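Local coordinates for protein DocCel5: Type I dockerin repeat domain from A. cellulolyticus family 5 endoglucanase WP_010249057 S15I, I16N mutant (Acetivibrio cellulolyticus, PDB 5NRK) that probably docks its parent family 5 endoglucanase onto a cellulosomal scaffold, binding a cohesin partner through a calcium-loaded helical repeat domain, at residues Gly3-Asn8 / Ala53-Tyr58; Asp34-Gly39 / Lys45-Leu50; Asp40-Gly43 / Ser49-Phe52. All coordinates share one frame; numbering follows the deposited sequence.

Interaction 1: residues Gly3-Asn8 / Ala53-Tyr58; sequences GDVDGN and AIMRMY. With CA (calcium ion), chain E.
Gly3 passes closest to the helix bearing Met55, their CA atoms 6.8 Å apart, after which residues 3-8 curl away through an inverse gamma turn centred on Asp4 and a type I turn from Asp4 to Gly7. The touch is narrow and buried, and Met55 makes it alone for the helix. In the conformer described, one of two deposited, its CG stands anti to the backbone N (chi1 -178°), which sends the chain straight out of the helix, and a bend at chi3 swings the methyl toward the loop. CE lies 3.6 Å from the carbonyl O of Gly3 and, loosely, 4.4 Å from CG1 of Val5. Val5 continues inward to Leu18 and Phe30, while Met55 also rests on Phe16. Asp4 points away from the helix, and with Asp6 and Asn8 it binds a calcium ion: Asp4 OD1 and Asp6 OD1 at 2.3 Å, Asn8 OD1 at 2.4 Å, with water 1 another ligand. Asp4 OD1 also accepts from Asn8 N at 3.1 Å (angle at the hydrogen 138°), on the syn side and 15° out of the carboxylate plane, and its OD2 accepts from Gly9 N, so metal and backbone together fix this carboxylate. Ala53, Ile54, Arg56 and Met57 of the helix pack on the chain of another protein. Completed by Ser10 O and both carboxylate oxygens of Asp15, the calcium site is the first EF-hand-like loop of a type I dockerin, the neighbouring Val5 joined through Met55 to helix 49-59.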
ATOM      1  N   GLY B   3       6.525  10.247  11.823  1.00 11.27           N
ATOM      2  CA  GLY B   3       5.692   9.063  11.911  1.00 11.20           C
ATOM      3  C   GLY B   3       4.353   9.214  11.210  1.00 10.44           C
ATOM      4  O   GLY B   3       3.748   8.212  10.857  1.00 10.20           O
ATOM      5  N   ASP B   4       3.911  10.442  10.990  1.00 10.56           N
ATOM      6  CA  ASP B   4       2.595  10.678  10.406  1.00 10.70           C
ATOM      7  C   ASP B   4       2.795  10.844   8.914  1.00 10.27           C
ATOM      8  O   ASP B   4       2.756  11.953   8.376  1.00 11.75           O
ATOM      9  CB  ASP B   4       1.964  11.908  11.048  1.00 11.99           C
ATOM     10  CG  ASP B   4       0.604  12.239  10.486  1.00 12.43           C
ATOM     11  OD1 ASP B   4      -0.039  11.349   9.883  1.00 11.67           O
ATOM     12  OD2 ASP B   4       0.192  13.403  10.627  1.00 14.17           O
ATOM     13  N   VAL B   5       3.040   9.718   8.245  1.00  9.71           N
ATOM     14  CA  VAL B   5       3.395   9.775   6.836  1.00 10.18           C
ATOM     15  C   VAL B   5       2.256  10.142   5.904  1.00 11.99           C
ATOM     16  O   VAL B   5       2.517  10.547   4.778  1.00 13.43           O
ATOM     17  CB  VAL B   5       4.143   8.526   6.367  1.00 10.66           C
ATOM     18  CG1 VAL B   5       5.474   8.395   7.095  1.00 10.70           C
ATOM     19  CG2 VAL B   5       3.304   7.269   6.534  1.00 10.93           C
ATOM     20  N   ASP B   6       1.004  10.030   6.339  1.00 11.76           N
ATOM     21  CA  ASP B   6      -0.091  10.598   5.547  1.00 13.31           C
ATOM     22  C   ASP B   6      -0.489  12.012   5.978  1.00 14.29           C
ATOM     23  O   ASP B   6      -1.391  12.604   5.389  1.00 16.70           O
ATOM     24  CB  ASP B   6      -1.288   9.653   5.415  1.00 13.01           C
ATOM     25  CG  ASP B   6      -1.945   9.318   6.701  1.00 14.32           C
ATOM     26  OD1 ASP B   6      -1.582   9.840   7.744  1.00 12.59           O
ATOM     27  OD2 ASP B   6      -2.896   8.516   6.636  1.00 18.79           O
ATOM     28  N   GLY B   7       0.200  12.562   6.972  1.00 14.12           N
ATOM     29  CA  GLY B   7      -0.027  13.948   7.369  1.00 15.68           C
ATOM     30  C   GLY B   7      -1.429  14.219   7.871  1.00 16.76           C
ATOM     31  O   GLY B   7      -1.924  15.344   7.753  1.00 18.65           O
ATOM     32  N   ASN B   8      -2.082  13.204   8.438  1.00 14.76           N
ATOM     33  CA  ASN B   8      -3.460  13.395   8.909  1.00 15.12           C
ATOM     34  C   ASN B   8      -3.587  13.699  10.392  1.00 15.45           C
ATOM     35  O   ASN B   8      -4.710  13.775  10.894  1.00 17.93           O
ATOM     36  CB  ASN B   8      -4.341  12.195   8.549  1.00 14.35           C
ATOM     37  CG  ASN B   8      -4.092  10.977   9.426  1.00 12.98           C
ATOM     38  OD1 ASN B   8      -3.058  10.827  10.101  1.00 12.29           O
ATOM     39  ND2 ASN B   8      -5.032  10.054   9.360  1.00 12.69           N
ATOM     40  N   ALA B  53      10.965  -0.353  11.268  1.00  5.95           N
ATOM     41  CA  ALA B  53      11.117  -1.015  12.542  1.00  5.69           C
ATOM     42  C   ALA B  53      10.799  -0.094  13.698  1.00  5.88           C
ATOM     43  O   ALA B  53      10.155  -0.507  14.669  1.00  6.40           O
ATOM     44  CB  ALA B  53      12.543  -1.540  12.687  1.00  5.85           C
ATOM     45  N   ILE B  54      11.252   1.154  13.616  1.00  6.37           N
ATOM     46  CA  ILE B  54      11.002   2.109  14.673  1.00  6.60           C
ATOM     47  C   ILE B  54       9.504   2.394  14.795  1.00  6.39           C
ATOM     48  O   ILE B  54       8.946   2.460  15.901  1.00  7.35           O
ATOM     49  CB  ILE B  54      11.809   3.403  14.446  1.00  6.86           C
ATOM     50  CG1 ILE B  54      13.299   3.112  14.611  1.00  7.70           C
ATOM     51  CG2 ILE B  54      11.357   4.501  15.405  1.00  7.80           C
ATOM     52  CD1 ILE B  54      14.208   4.184  14.042  1.00  8.10           C
ATOM     53  N   MET B  55       8.837   2.540  13.665  1.00  6.78           N
ATOM     54  CA  MET B  55       7.396   2.727  13.677  0.50  6.41           C
ATOM     55  C   MET B  55       6.687   1.526  14.318  1.00  6.89           C
ATOM     56  O   MET B  55       5.737   1.697  15.093  1.00  7.02           O
ATOM     57  CB  MET B  55       6.902   2.938  12.254  0.50  6.26           C
ATOM     58  CG  MET B  55       5.410   3.196  12.239  0.50  5.99           C
ATOM     59  SD  MET B  55       4.707   3.641  10.658  0.50  7.73           S
ATOM     60  CE  MET B  55       5.497   5.154  10.133  0.50  6.91           C
ATOM     61  N   ARG B  56       7.137   0.315  13.997  1.00  5.87           N
ATOM     62  CA  ARG B  56       6.584  -0.887  14.600  1.00  6.76           C
ATOM     63  C   ARG B  56       6.754  -0.841  16.118  1.00  6.85           C
ATOM     64  O   ARG B  56       5.813  -1.141  16.861  1.00  7.32           O
ATOM     65  CB  ARG B  56       7.242  -2.139  14.020  1.00  7.07           C
ATOM     66  CG  ARG B  56       6.687  -3.431  14.576  1.00  7.28           C
ATOM     67  CD  ARG B  56       5.228  -3.651  14.262  1.00  8.23           C
ATOM     68  NE  ARG B  56       4.800  -4.963  14.714  1.00  8.79           N
ATOM     69  CZ  ARG B  56       3.561  -5.432  14.612  1.00  9.62           C
ATOM     70  NH1 ARG B  56       2.598  -4.695  14.069  1.00 12.03           N
ATOM     71  NH2 ARG B  56       3.283  -6.642  15.068  1.00 10.65           N
ATOM     72  N   MET B  57       7.938  -0.489  16.606  1.00  7.13           N
ATOM     73  CA  MET B  57       8.157  -0.411  18.052  0.60  7.22           C
ATOM     74  C   MET B  57       7.200   0.578  18.705  1.00  7.52           C
ATOM     75  O   MET B  57       6.663   0.332  19.773  1.00  8.02           O
ATOM     76  CB  MET B  57       9.605  -0.018  18.347  0.60  8.05           C
ATOM     77  CG  MET B  57      10.616  -1.099  17.999  0.60  8.02           C
ATOM     78  SD  MET B  57      12.294  -0.660  18.517  0.60 10.34           S
ATOM     79  CE  MET B  57      12.173  -1.102  20.235  0.60 10.48           C
ATOM     80  N   TYR B  58       6.984   1.712  18.056  1.00  7.20           N
ATOM     81  CA  TYR B  58       6.035   2.698  18.575  1.00  7.93           C
ATOM     82  C   TYR B  58       4.599   2.154  18.629  1.00  7.70           C
ATOM     83  O   TYR B  58       3.932   2.278  19.668  1.00  8.82           O
ATOM     84  CB  TYR B  58       6.113   3.965  17.724  1.00  8.49           C
ATOM     85  CG  TYR B  58       5.098   5.025  18.096  1.00  9.63           C
ATOM     86  CD1 TYR B  58       5.326   5.925  19.124  1.00 12.04           C
ATOM     87  CD2 TYR B  58       3.894   5.109  17.404  1.00  9.87           C
ATOM     88  CE1 TYR B  58       4.382   6.892  19.432  1.00 13.16           C
ATOM     89  CE2 TYR B  58       2.951   6.059  17.698  1.00 11.32           C
ATOM     90  CZ  TYR B  58       3.201   6.948  18.711  1.00 13.65           C
ATOM     91  OH  TYR B  58       2.263   7.921  19.034  1.00 17.98           O
TER
HETATM   92 CA    CA E 101      -1.224   9.344   9.947  1.00  9.76          CA
HETATM   93  O   HOH W   1      -2.943   7.700   9.716  1.00  9.64           O

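Interaction 2: residues Asp34-Gly39 / Lys45-Leu50; sequences DDIKAG and KSINSL. With CA (calcium ion), chain G; CA (calcium ion), chain F.
Two flat peptide groups receive Ile47: its CD1 lies over one face of the Asp35 carbonyl, 3.5 Å from Asp35 O, and its CG1 sits above the Gly39 carbonyl, 3.9 Å from Gly39 C. CG2 of Ile47 lies over that same Gly39 face, nearer the oxygen, so the branched side chain bridges one helical turn. The carboxylate of Asp35 takes no part in this packing; its OD1 binds a calcium ion with Asp29, Phe30, Ala32 and two waters, outside the two EF-hand loops. Ile36 comes across Ile47 at a slant. Rotation about chi2 (-65°) folds its CD1 back toward the loop, 3.7 Å from Lys45 O and 4.1 Å from Ile47 CG1, while its CG2 lies beside the Lys45 backbone. The contact thus clips helix 35-39, which leads into the second calcium loop of the dockerin, against the later half of that EF-hand loop. Here Ser46 turns its carbonyl the other way, and Ser46 O binds the loop calcium at 2.4 Å. Both helices begin with a side-chain cap. Asp34 OD1 accepts from Lys37 N at 3.0 Å, nearly straight (165°) but approached from above, 60° out of the carboxylate plane. Asn48 OD1 accepts from Leu50 N at 3.0 Å, with the donor tilted from the carbonyl plane, and Asn48 OD1 also accepts a hydrogen bond from water 2 at 2.8 Å. Because water 2 is itself a calcium ligand, the N-cap of helix 49-59 is tied to the metal at second-shell range. Ile47 also touches Phe30 and, on helix 13-23, Met19 and Tyr22, whereas Asn48, Ser49 and Leu50 face another protein chain.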
ATOM      1  N   ASP B  34       6.283  16.816   3.446  1.00 21.56           N
ATOM      2  CA  ASP B  34       7.694  16.683   3.762  1.00 21.33           C
ATOM      3  C   ASP B  34       7.937  15.205   4.097  1.00 19.02           C
ATOM      4  O   ASP B  34       7.805  14.779   5.246  1.00 16.67           O
ATOM      5  CB  ASP B  34       8.070  17.605   4.921  1.00 22.18           C
ATOM      6  CG  ASP B  34       9.569  17.659   5.176  1.00 25.87           C
ATOM      7  OD1 ASP B  34      10.288  16.701   4.813  1.00 24.63           O
ATOM      8  OD2 ASP B  34      10.011  18.679   5.771  1.00 31.41           O
ATOM      9  N   ASP B  35       8.291  14.446   3.069  1.00 17.83           N
ATOM     10  CA  ASP B  35       8.439  13.009   3.198  1.00 19.23           C
ATOM     11  C   ASP B  35       9.511  12.617   4.209  1.00 16.27           C
ATOM     12  O   ASP B  35       9.299  11.721   5.032  1.00 13.98           O
ATOM     13  CB  ASP B  35       8.793  12.390   1.848  1.00 22.10           C
ATOM     14  CG  ASP B  35       7.700  12.513   0.843  1.00 28.34           C
ATOM     15  OD1 ASP B  35       7.383  13.655   0.460  1.00 38.31           O
ATOM     16  OD2 ASP B  35       7.205  11.481   0.380  1.00 28.05           O
ATOM     17  N   ILE B  36      10.660  13.286   4.158  1.00 16.33           N
ATOM     18  CA  ILE B  36      11.767  12.920   5.020  1.00 16.31           C
ATOM     19  C   ILE B  36      11.410  13.259   6.462  1.00 14.58           C
ATOM     20  O   ILE B  36      11.619  12.458   7.352  1.00 14.49           O
ATOM     21  CB  ILE B  36      13.096  13.603   4.606  1.00 17.51           C
ATOM     22  CG1 ILE B  36      13.511  13.187   3.193  1.00 21.43           C
ATOM     23  CG2 ILE B  36      14.202  13.297   5.609  1.00 18.17           C
ATOM     24  CD1 ILE B  36      13.856  11.736   2.996  1.00 23.99           C
ATOM     25  N   LYS B  37      10.817  14.417   6.696  1.00 15.40           N
ATOM     26  CA  LYS B  37      10.413  14.759   8.040  1.00 15.59           C
ATOM     27  C   LYS B  37       9.418  13.749   8.601  1.00 14.21           C
ATOM     28  O   LYS B  37       9.504  13.379   9.773  1.00 15.20           O
ATOM     29  CB  LYS B  37       9.789  16.152   8.069  1.00 19.38           C
ATOM     30  CG  LYS B  37       9.312  16.586   9.440  1.00 23.87           C
ATOM     31  CD  LYS B  37      10.395  16.778  10.482  1.00 31.22           C
ATOM     32  CE  LYS B  37       9.900  17.649  11.636  1.00 37.52           C
ATOM     33  NZ  LYS B  37      10.881  17.756  12.754  1.00 42.93           N
ATOM     34  N   ALA B  38       8.473  13.307   7.774  1.00 12.90           N
ATOM     35  CA  ALA B  38       7.449  12.376   8.249  1.00 13.62           C
ATOM     36  C   ALA B  38       7.968  10.954   8.399  1.00 11.49           C
ATOM     37  O   ALA B  38       7.551  10.245   9.309  1.00 12.12           O
ATOM     38  CB  ALA B  38       6.241  12.397   7.324  1.00 14.88           C
ATOM     39  N   GLY B  39       8.878  10.541   7.514  1.00 10.17           N
ATOM     40  CA  GLY B  39       9.279   9.140   7.401  1.00  9.38           C
ATOM     41  C   GLY B  39      10.597   8.756   8.039  1.00  8.94           C
ATOM     42  O   GLY B  39      10.865   7.568   8.213  1.00  8.65           O
ATOM     43  N   LYS B  45      18.300  10.882   7.531  1.00 14.47           N
ATOM     44  CA  LYS B  45      17.849  11.543   6.304  1.00 16.45           C
ATOM     45  C   LYS B  45      17.483  10.568   5.178  1.00 16.61           C
ATOM     46  O   LYS B  45      17.351  10.964   4.021  1.00 18.04           O
ATOM     47  CB  LYS B  45      18.854  12.611   5.826  1.00 22.24           C
ATOM     48  CG  LYS B  45      19.235  13.643   6.868  1.00 26.88           C
ATOM     49  CD  LYS B  45      18.131  14.669   6.994  1.00 37.38           C
ATOM     50  CE  LYS B  45      18.513  15.791   7.945  1.00 48.76           C
ATOM     51  NZ  LYS B  45      18.695  15.335   9.353  1.00 56.18           N
ATOM     52  N   SER B  46      17.273   9.305   5.534  1.00 13.77           N
ATOM     53  CA  SER B  46      16.828   8.255   4.612  0.50 12.62           C
ATOM     54  C   SER B  46      15.555   7.641   5.185  1.00 11.45           C
ATOM     55  O   SER B  46      15.375   7.604   6.405  1.00 10.37           O
ATOM     56  CB  SER B  46      17.870   7.125   4.469  0.50 12.81           C
ATOM     57  OG  SER B  46      19.071   7.515   3.822  0.50 13.74           O
ATOM     58  N   ILE B  47      14.684   7.143   4.321  1.00 10.45           N
ATOM     59  CA  ILE B  47      13.521   6.390   4.734  1.00  9.56           C
ATOM     60  C   ILE B  47      13.746   4.952   4.320  1.00  8.97           C
ATOM     61  O   ILE B  47      13.771   4.647   3.110  1.00 10.16           O
ATOM     62  CB  ILE B  47      12.216   6.895   4.087  1.00 10.57           C
ATOM     63  CG1 ILE B  47      11.994   8.390   4.390  1.00 12.23           C
ATOM     64  CG2 ILE B  47      11.040   6.080   4.588  1.00 10.11           C
ATOM     65  CD1 ILE B  47      10.848   8.983   3.606  1.00 15.21           C
ATOM     66  N   ASN B  48      13.924   4.064   5.294  1.00  7.37           N
ATOM     67  CA  ASN B  48      14.209   2.666   4.957  1.00  7.07           C
ATOM     68  C   ASN B  48      13.707   1.744   6.042  1.00  6.64           C
ATOM     69  O   ASN B  48      12.910   2.156   6.894  1.00  6.89           O
ATOM     70  CB  ASN B  48      15.704   2.493   4.648  1.00  7.72           C
ATOM     71  CG  ASN B  48      16.602   2.819   5.819  1.00  7.96           C
ATOM     72  OD1 ASN B  48      16.230   2.624   6.973  1.00  7.66           O
ATOM     73  ND2 ASN B  48      17.808   3.307   5.518  1.00  9.27           N
ATOM     74  N   SER B  49      14.112   0.480   6.004  1.00  6.01           N
ATOM     75  CA  SER B  49      13.548  -0.500   6.914  1.00  5.73           C
ATOM     76  C   SER B  49      13.862  -0.254   8.382  1.00  5.84           C
ATOM     77  O   SER B  49      13.147  -0.743   9.249  1.00  5.98           O
ATOM     78  CB  SER B  49      13.918  -1.930   6.489  1.00  6.36           C
ATOM     79  OG  SER B  49      15.311  -2.131   6.492  1.00  7.24           O
ATOM     80  N   LEU B  50      14.902   0.524   8.689  1.00  5.95           N
ATOM     81  CA  LEU B  50      15.138   0.931  10.072  0.70  7.22           C
ATOM     82  C   LEU B  50      13.999   1.812  10.578  1.00  6.24           C
ATOM     83  O   LEU B  50      13.532   1.678  11.720  1.00  6.67           O
ATOM     84  CB  LEU B  50      16.454   1.704  10.218  0.70  8.50           C
ATOM     85  CG  LEU B  50      17.756   1.022   9.835  0.70 11.22           C
ATOM     86  CD1 LEU B  50      18.945   1.914  10.095  0.70 13.06           C
ATOM     87  CD2 LEU B  50      17.896  -0.246  10.618  0.70 11.70           C
TER
HETATM   88 CA    CA G 103       5.142  13.771  -0.266  1.00 22.07          CA
HETATM   89 CA    CA F 102      15.867   6.925   8.596  1.00  8.50          CA
HETATM   90  O   HOH W   2      17.015   4.798   8.503  1.00  9.22           O
HETATM   91  O   HOH W   3       2.938  14.870  -0.879  1.00 27.07           O
HETATM   92  O   HOH W   4       6.158  15.892  -1.317  1.00 37.78           O

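Interaction 3: residues Asp40-Gly43 / Ser49-Phe52; sequences DLNG and SLDF. With CA (calcium ion), chain F.
Asp40, the first residue beyond helix 35-39, meets Asp51 around a calcium ion, their carboxylate planes almost perpendicular (87°). With CG anti to the backbone N (chi1 179°), Asp40 reaches into the loop and binds the metal through OD1 at 2.3 Å, while its OD2 accepts from Lys45 N. OD2 thus holds the loop backbone, while OD1 serves the metal and takes a weak bond from Gly43 N. Leu41 follows, and its N-H is the direct link to the helix: Leu41 N donates to Asp51 OD1 at 2.8 Å, fairly straight (157°) and from above the carboxylate plane. The leucine side chain folds over the helix, CD1 lying 3.5 Å from Asp51 O. Asn42 is the next calcium ligand; its side chain crosses that of Asp51 at about a right angle and rests against CB of Leu50. Gly43 has a positive phi, and its N makes the weak bond of 3.2 Å to Asp40 OD1. From helix 49-59, Asp51 grips the ion with both oxygens, OD1 and OD2 each 2.5 Å from calcium. OD2 also accepts from Asn48 N, so each oxygen of this bidentate ligand has a backbone N-H as well, an environment likely to favour the charged carboxylate. Asp44, the Ser46 carbonyl and water 2 complete the seven ligand atoms, in the canonical EF-hand pattern with the bidentate acid at loop position twelve. The loop lies along helix 49-59, where Leu41 also touches Ile54 and Met55 and, from loops, Pro2 and Phe66; on the other side of that helix Phe52 stacks on Phe16 of helix 13-23.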
ATOM      1  N   ASP B  40      11.445   9.742   8.311  1.00  8.93           N
ATOM      2  CA  ASP B  40      12.780   9.488   8.862  1.00  8.87           C
ATOM      3  C   ASP B  40      12.709   9.580  10.379  1.00  9.49           C
ATOM      4  O   ASP B  40      12.684  10.676  10.957  1.00 12.35           O
ATOM      5  CB  ASP B  40      13.802  10.463   8.319  1.00 10.24           C
ATOM      6  CG  ASP B  40      15.166  10.242   8.875  1.00 10.27           C
ATOM      7  OD1 ASP B  40      15.486   9.092   9.257  1.00 10.14           O
ATOM      8  OD2 ASP B  40      15.931  11.238   8.931  1.00 12.96           O
ATOM      9  N   LEU B  41      12.695   8.423  11.008  1.00  8.46           N
ATOM     10  CA  LEU B  41      12.440   8.335  12.445  1.00  9.41           C
ATOM     11  C   LEU B  41      13.709   8.166  13.266  1.00 10.91           C
ATOM     12  O   LEU B  41      13.651   8.195  14.502  1.00 13.30           O
ATOM     13  CB  LEU B  41      11.490   7.200  12.737  1.00  8.82           C
ATOM     14  CG  LEU B  41      10.171   7.247  11.959  1.00  8.25           C
ATOM     15  CD1 LEU B  41       9.267   6.092  12.348  1.00  7.98           C
ATOM     16  CD2 LEU B  41       9.443   8.577  12.164  1.00  9.60           C
ATOM     17  N   ASN B  42      14.850   8.043  12.600  1.00  9.90           N
ATOM     18  CA  ASN B  42      16.156   8.000  13.289  1.00 10.58           C
ATOM     19  C   ASN B  42      17.130   9.092  12.878  1.00 12.60           C
ATOM     20  O   ASN B  42      18.249   9.117  13.374  1.00 14.31           O
ATOM     21  CB  ASN B  42      16.789   6.608  13.160  1.00 10.50           C
ATOM     22  CG  ASN B  42      16.946   6.165  11.731  1.00  9.72           C
ATOM     23  OD1 ASN B  42      16.765   6.959  10.825  1.00  9.73           O
ATOM     24  ND2 ASN B  42      17.291   4.894  11.515  1.00  9.91           N
ATOM     25  N   GLY B  43      16.716  10.024  12.013  1.00 12.71           N
ATOM     26  CA  GLY B  43      17.531  11.191  11.716  1.00 13.60           C
ATOM     27  C   GLY B  43      18.679  10.998  10.749  1.00 14.71           C
ATOM     28  O   GLY B  43      19.537  11.874  10.628  1.00 17.40           O
ATOM     29  N   SER B  49      14.112   0.480   6.004  1.00  6.01           N
ATOM     30  CA  SER B  49      13.548  -0.500   6.914  1.00  5.73           C
ATOM     31  C   SER B  49      13.862  -0.254   8.382  1.00  5.84           C
ATOM     32  O   SER B  49      13.147  -0.743   9.249  1.00  5.98           O
ATOM     33  CB  SER B  49      13.918  -1.930   6.489  1.00  6.36           C
ATOM     34  OG  SER B  49      15.311  -2.131   6.492  1.00  7.24           O
ATOM     35  N   LEU B  50      14.902   0.524   8.689  1.00  5.95           N
ATOM     36  CA  LEU B  50      15.138   0.931  10.072  0.70  7.22           C
ATOM     37  C   LEU B  50      13.999   1.812  10.578  1.00  6.24           C
ATOM     38  O   LEU B  50      13.532   1.678  11.720  1.00  6.67           O
ATOM     39  CB  LEU B  50      16.454   1.704  10.218  0.70  8.50           C
ATOM     40  CG  LEU B  50      17.756   1.022   9.835  0.70 11.22           C
ATOM     41  CD1 LEU B  50      18.945   1.914  10.095  0.70 13.06           C
ATOM     42  CD2 LEU B  50      17.896  -0.246  10.618  0.70 11.70           C
ATOM     43  N   ASP B  51      13.538   2.714   9.727  1.00  6.07           N
ATOM     44  CA  ASP B  51      12.390   3.564  10.087  1.00  6.49           C
ATOM     45  C   ASP B  51      11.119   2.742  10.261  1.00  6.29           C
ATOM     46  O   ASP B  51      10.326   2.987  11.185  1.00  6.80           O
ATOM     47  CB  ASP B  51      12.214   4.644   9.039  1.00  7.26           C
ATOM     48  CG  ASP B  51      13.470   5.434   8.862  1.00  7.69           C
ATOM     49  OD1 ASP B  51      13.852   6.191   9.789  1.00  7.29           O
ATOM     50  OD2 ASP B  51      14.143   5.303   7.820  1.00  8.21           O
ATOM     51  N   PHE B  52      10.918   1.750   9.399  1.00  6.06           N
ATOM     52  CA  PHE B  52       9.793   0.829   9.499  1.00  5.91           C
ATOM     53  C   PHE B  52       9.787   0.102  10.854  1.00  5.85           C
ATOM     54  O   PHE B  52       8.751  -0.013  11.507  1.00  6.49           O
ATOM     55  CB  PHE B  52       9.881  -0.105   8.285  1.00  6.68           C
ATOM     56  CG  PHE B  52       8.716  -1.035   8.074  1.00  7.02           C
ATOM     57  CD1 PHE B  52       7.402  -0.577   8.023  1.00  7.97           C
ATOM     58  CD2 PHE B  52       8.954  -2.374   7.846  1.00  7.91           C
ATOM     59  CE1 PHE B  52       6.373  -1.461   7.747  1.00  7.52           C
ATOM     60  CE2 PHE B  52       7.919  -3.257   7.584  1.00  7.84           C
ATOM     61  CZ  PHE B  52       6.628  -2.800   7.578  1.00  7.93           C
TER
HETATM   62 CA    CA F 102      15.867   6.925   8.596  1.00  8.50          CA
HETATM   63  O   HOH W   2      17.015   4.798   8.503  1.00  9.22           O

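Overall arrangement
All three contacts have a segment on or running into helix 49-59, in a small all-helical domain whose other helices are 13-23 and 35-39. Interaction 1 joins chain-distant parts, the first calcium loop and the later part of that helix, and spans the other two, which are local to the second calcium loop. The centres of interactions 2 and 3 are 6 Å apart; they share Ser49, Leu50, one calcium ion and water 2. Interaction 1 lies about 10 Å and 9 Å from them between centres, joined through Gly3 with Ala38 and Ile54 with Leu41. Both calcium loops thus lie against the helix that packs on another protein chain, consistent with a role in cohesin recognition.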